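Local coordinates for glycosyl hydrolase family 62 protein (Coprinopsis cinerea, PDB 5B6T) that probably hydrolyses alpha-L-arabinofuranosyl side groups of arabinoxylan, as an alpha-L-arabinofuranosidase of glycoside hydrolase family 62, at residues D218-F223 with T260-H265. Residues are numbered along the deposited sequence; the frame is centred on the assembly and turned at random.
Sequences DGRRWF and TRDISH. With CA (calcium ion), chain D.
Two blades of the five-bladed beta-propeller of this GH62 domain meet where the start of strand 221-228 lies against the loop leading to strand 266-268, with R220 and D262 carrying the polar contact. The D262 carboxylate is shared: OD1 accepts a nearly straight bond from R221 N (2.8 Å, 171°), while OD2 offers its syn lone pair to R220 NH1 (2.8 Å) in a salt bridge. The guanidinium and carboxylate planes are turned 67° apart, and the R220 chain, bent at chi2 (-68°), lays CD against both carboxylate oxygens. R261 CB covers one face of the R220 guanidinium; a water between R220 NE and R261 NH1 links the two like-charged groups, and R220 NH2 also bonds P293 O. Were R220 shortened to an alanine, D262 OD2 would probably lose its cationic partner and R261 CB the group it packs on. R221 O in turn accepts a hydrogen bond from I263 N (3.0 Å). Further along, R221 CB packs on S264 CB (3.7 Å), and NH1 of that arginine reaches E213 and E195. The F223 ring turns its edge to the backbone, CZ lying 3.5 Å from H265 N. H265 NE2 binds the calcium ion (2.1 Å), whose other five ligands are waters, so this inter-blade seam runs into the central metal site characteristic of GH62 propellers.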
loop_
_atom_site.group_PDB
_atom_site.type_symbol
_atom_site.label_atom_id
_atom_site.label_comp_id
_atom_site.label_asym_id
_atom_site.label_seq_id
_atom_site.Cartn_x
_atom_site.Cartn_y
_atom_site.Cartn_z
ATOM N N ASP A 218 2.318 6.618 -21.320
ATOM C CA ASP A 218 2.343 8.088 -21.174
ATOM C C ASP A 218 3.214 8.586 -20.013
ATOM O O ASP A 218 3.205 9.761 -19.690
ATOM C CB ASP A 218 0.930 8.626 -20.994
ATOM C CG ASP A 218 0.189 7.943 -19.842
ATOM O OD1 ASP A 218 0.811 7.107 -19.142
ATOM O OD2 ASP A 218 -0.997 8.244 -19.670
ATOM N N GLY A 219 3.965 7.688 -19.374
ATOM C CA GLY A 219 4.754 8.045 -18.209
ATOM C C GLY A 219 3.990 8.172 -16.893
ATOM O O GLY A 219 4.593 8.486 -15.860
ATOM N N ARG A 220 2.690 7.912 -16.901
ATOM C CA ARG A 220 1.866 8.122 -15.709
ATOM C C ARG A 220 1.632 6.829 -14.927
ATOM O O ARG A 220 1.546 5.743 -15.483
ATOM C CB ARG A 220 0.521 8.742 -16.108
ATOM C CG ARG A 220 0.620 10.108 -16.783
ATOM C CD ARG A 220 1.096 11.155 -15.816
ATOM N NE ARG A 220 1.274 12.468 -16.450
ATOM C CZ ARG A 220 1.761 13.527 -15.821
ATOM N NH1 ARG A 220 2.086 13.477 -14.526
ATOM N NH2 ARG A 220 1.904 14.660 -16.487
ATOM N N ARG A 221 1.492 6.979 -13.624
ATOM C CA ARG A 221 1.257 5.833 -12.751
ATOM C C ARG A 221 -0.177 5.332 -12.914
ATOM O O ARG A 221 -1.137 6.102 -13.109
ATOM C CB ARG A 221 1.516 6.191 -11.286
ATOM C CG ARG A 221 2.905 6.754 -11.001
ATOM C CD ARG A 221 3.983 5.873 -11.599
ATOM N NE ARG A 221 5.332 6.284 -11.234
ATOM C CZ ARG A 221 6.066 5.756 -10.261
ATOM N NH1 ARG A 221 5.595 4.803 -9.451
ATOM N NH2 ARG A 221 7.324 6.207 -10.087
ATOM N N TRP A 222 -0.294 4.019 -12.795
ATOM C CA TRP A 222 -1.580 3.340 -12.867
ATOM C C TRP A 222 -1.495 1.978 -12.210
ATOM O O TRP A 222 -0.400 1.522 -11.892
ATOM C CB TRP A 222 -2.064 3.216 -14.318
ATOM C CG TRP A 222 -1.237 2.325 -15.232
ATOM C CD1 TRP A 222 0.052 2.514 -15.618
ATOM C CD2 TRP A 222 -1.681 1.122 -15.870
ATOM N NE1 TRP A 222 0.432 1.504 -16.475
ATOM C CE2 TRP A 222 -0.598 0.625 -16.627
ATOM C CE3 TRP A 222 -2.894 0.420 -15.884
ATOM C CZ2 TRP A 222 -0.695 -0.534 -17.386
ATOM C CZ3 TRP A 222 -2.990 -0.723 -16.618
ATOM C CH2 TRP A 222 -1.901 -1.193 -17.379
ATOM N N PHE A 223 -2.645 1.330 -12.027
ATOM C CA PHE A 223 -2.732 0.003 -11.425
ATOM C C PHE A 223 -3.269 -1.067 -12.333
ATOM O O PHE A 223 -4.268 -0.860 -13.026
ATOM C CB PHE A 223 -3.581 0.014 -10.120
ATOM C CG PHE A 223 -2.817 0.581 -8.977
ATOM C CD1 PHE A 223 -2.796 1.972 -8.757
ATOM C CD2 PHE A 223 -2.021 -0.235 -8.214
ATOM C CE1 PHE A 223 -2.041 2.493 -7.731
ATOM C CE2 PHE A 223 -1.243 0.297 -7.202
ATOM C CZ PHE A 223 -1.236 1.659 -6.982
ATOM N N THR A 260 -5.090 15.189 -10.826
ATOM C CA THR A 260 -3.974 14.289 -11.027
ATOM C C THR A 260 -4.227 13.470 -12.282
ATOM O O THR A 260 -5.371 13.120 -12.575
ATOM C CB THR A 260 -3.786 13.369 -9.791
ATOM O OG1 THR A 260 -2.655 12.516 -10.004
ATOM C CG2 THR A 260 -5.034 12.529 -9.512
ATOM N N ARG A 261 -3.150 13.153 -13.002
ATOM C CA ARG A 261 -3.147 12.161 -14.081
ATOM C C ARG A 261 -2.510 10.839 -13.669
ATOM O O ARG A 261 -2.481 9.908 -14.466
ATOM C CB ARG A 261 -2.387 12.707 -15.299
ATOM C CG ARG A 261 -3.062 13.911 -15.949
ATOM C CD ARG A 261 -2.342 14.267 -17.251
ATOM N NE ARG A 261 -2.471 15.698 -17.515
ATOM C CZ ARG A 261 -1.595 16.443 -18.197
ATOM N NH1 ARG A 261 -0.498 15.911 -18.734
ATOM N NH2 ARG A 261 -1.822 17.742 -18.336
ATOM N N ASP A 262 -1.969 10.809 -12.448
ATOM C CA ASP A 262 -1.316 9.645 -11.881
ATOM C C ASP A 262 -2.199 9.049 -10.813
ATOM O O ASP A 262 -2.711 9.789 -9.947
ATOM C CB ASP A 262 0.008 10.047 -11.239
ATOM C CG ASP A 262 1.032 10.505 -12.246
ATOM O OD1 ASP A 262 1.778 9.643 -12.761
ATOM O OD2 ASP A 262 1.109 11.747 -12.518
ATOM N N ILE A 263 -2.371 7.718 -10.879
ATOM C CA ILE A 263 -3.040 6.969 -9.821
ATOM C C ILE A 263 -1.978 6.041 -9.268
ATOM O O ILE A 263 -1.570 5.086 -9.933
ATOM C CB ILE A 263 -4.273 6.154 -10.307
ATOM C CG1 ILE A 263 -5.216 7.020 -11.127
ATOM C CG2 ILE A 263 -4.966 5.542 -9.110
ATOM C CD1 ILE A 263 -5.835 8.217 -10.418
ATOM N N SER A 264 -1.480 6.385 -8.084
ATOM C CA SER A 264 -0.287 5.751 -7.546
ATOM C C SER A 264 -0.506 5.218 -6.106
ATOM O O SER A 264 -1.548 5.488 -5.487
ATOM C CB SER A 264 0.876 6.754 -7.706
ATOM O OG SER A 264 2.121 6.311 -7.202
ATOM N N HIS A 265 0.492 4.451 -5.640
ATOM C CA HIS A 265 0.555 3.726 -4.369
ATOM C C HIS A 265 -0.570 3.974 -3.402
ATOM O O HIS A 265 -0.618 5.011 -2.767
ATOM C CB HIS A 265 1.892 4.008 -3.687
ATOM C CG HIS A 265 2.223 3.016 -2.628
ATOM N ND1 HIS A 265 3.493 2.519 -2.422
ATOM C CD2 HIS A 265 1.418 2.375 -1.751
ATOM C CE1 HIS A 265 3.455 1.635 -1.443
ATOM N NE2 HIS A 265 2.212 1.536 -1.010
HETATM CA CA CA D . 1.400 0.228 0.493
HETATM O O HOH W 1 4.213 10.740 -13.335
HETATM O O HOH W 2 0.209 12.980 -19.103
HETATM O O HOH W 3 -2.906 7.277 -14.925
HETATM O O HOH W 4 0.585 -0.948 -1.099
HETATM O O HOH W 5 3.090 -0.950 0.540
HETATM O O HOH W 6 0.592 -0.889 2.053
HETATM O O HOH W 7 -0.398 1.289 0.369
HETATM O O HOH W 8 2.155 1.570 2.026
#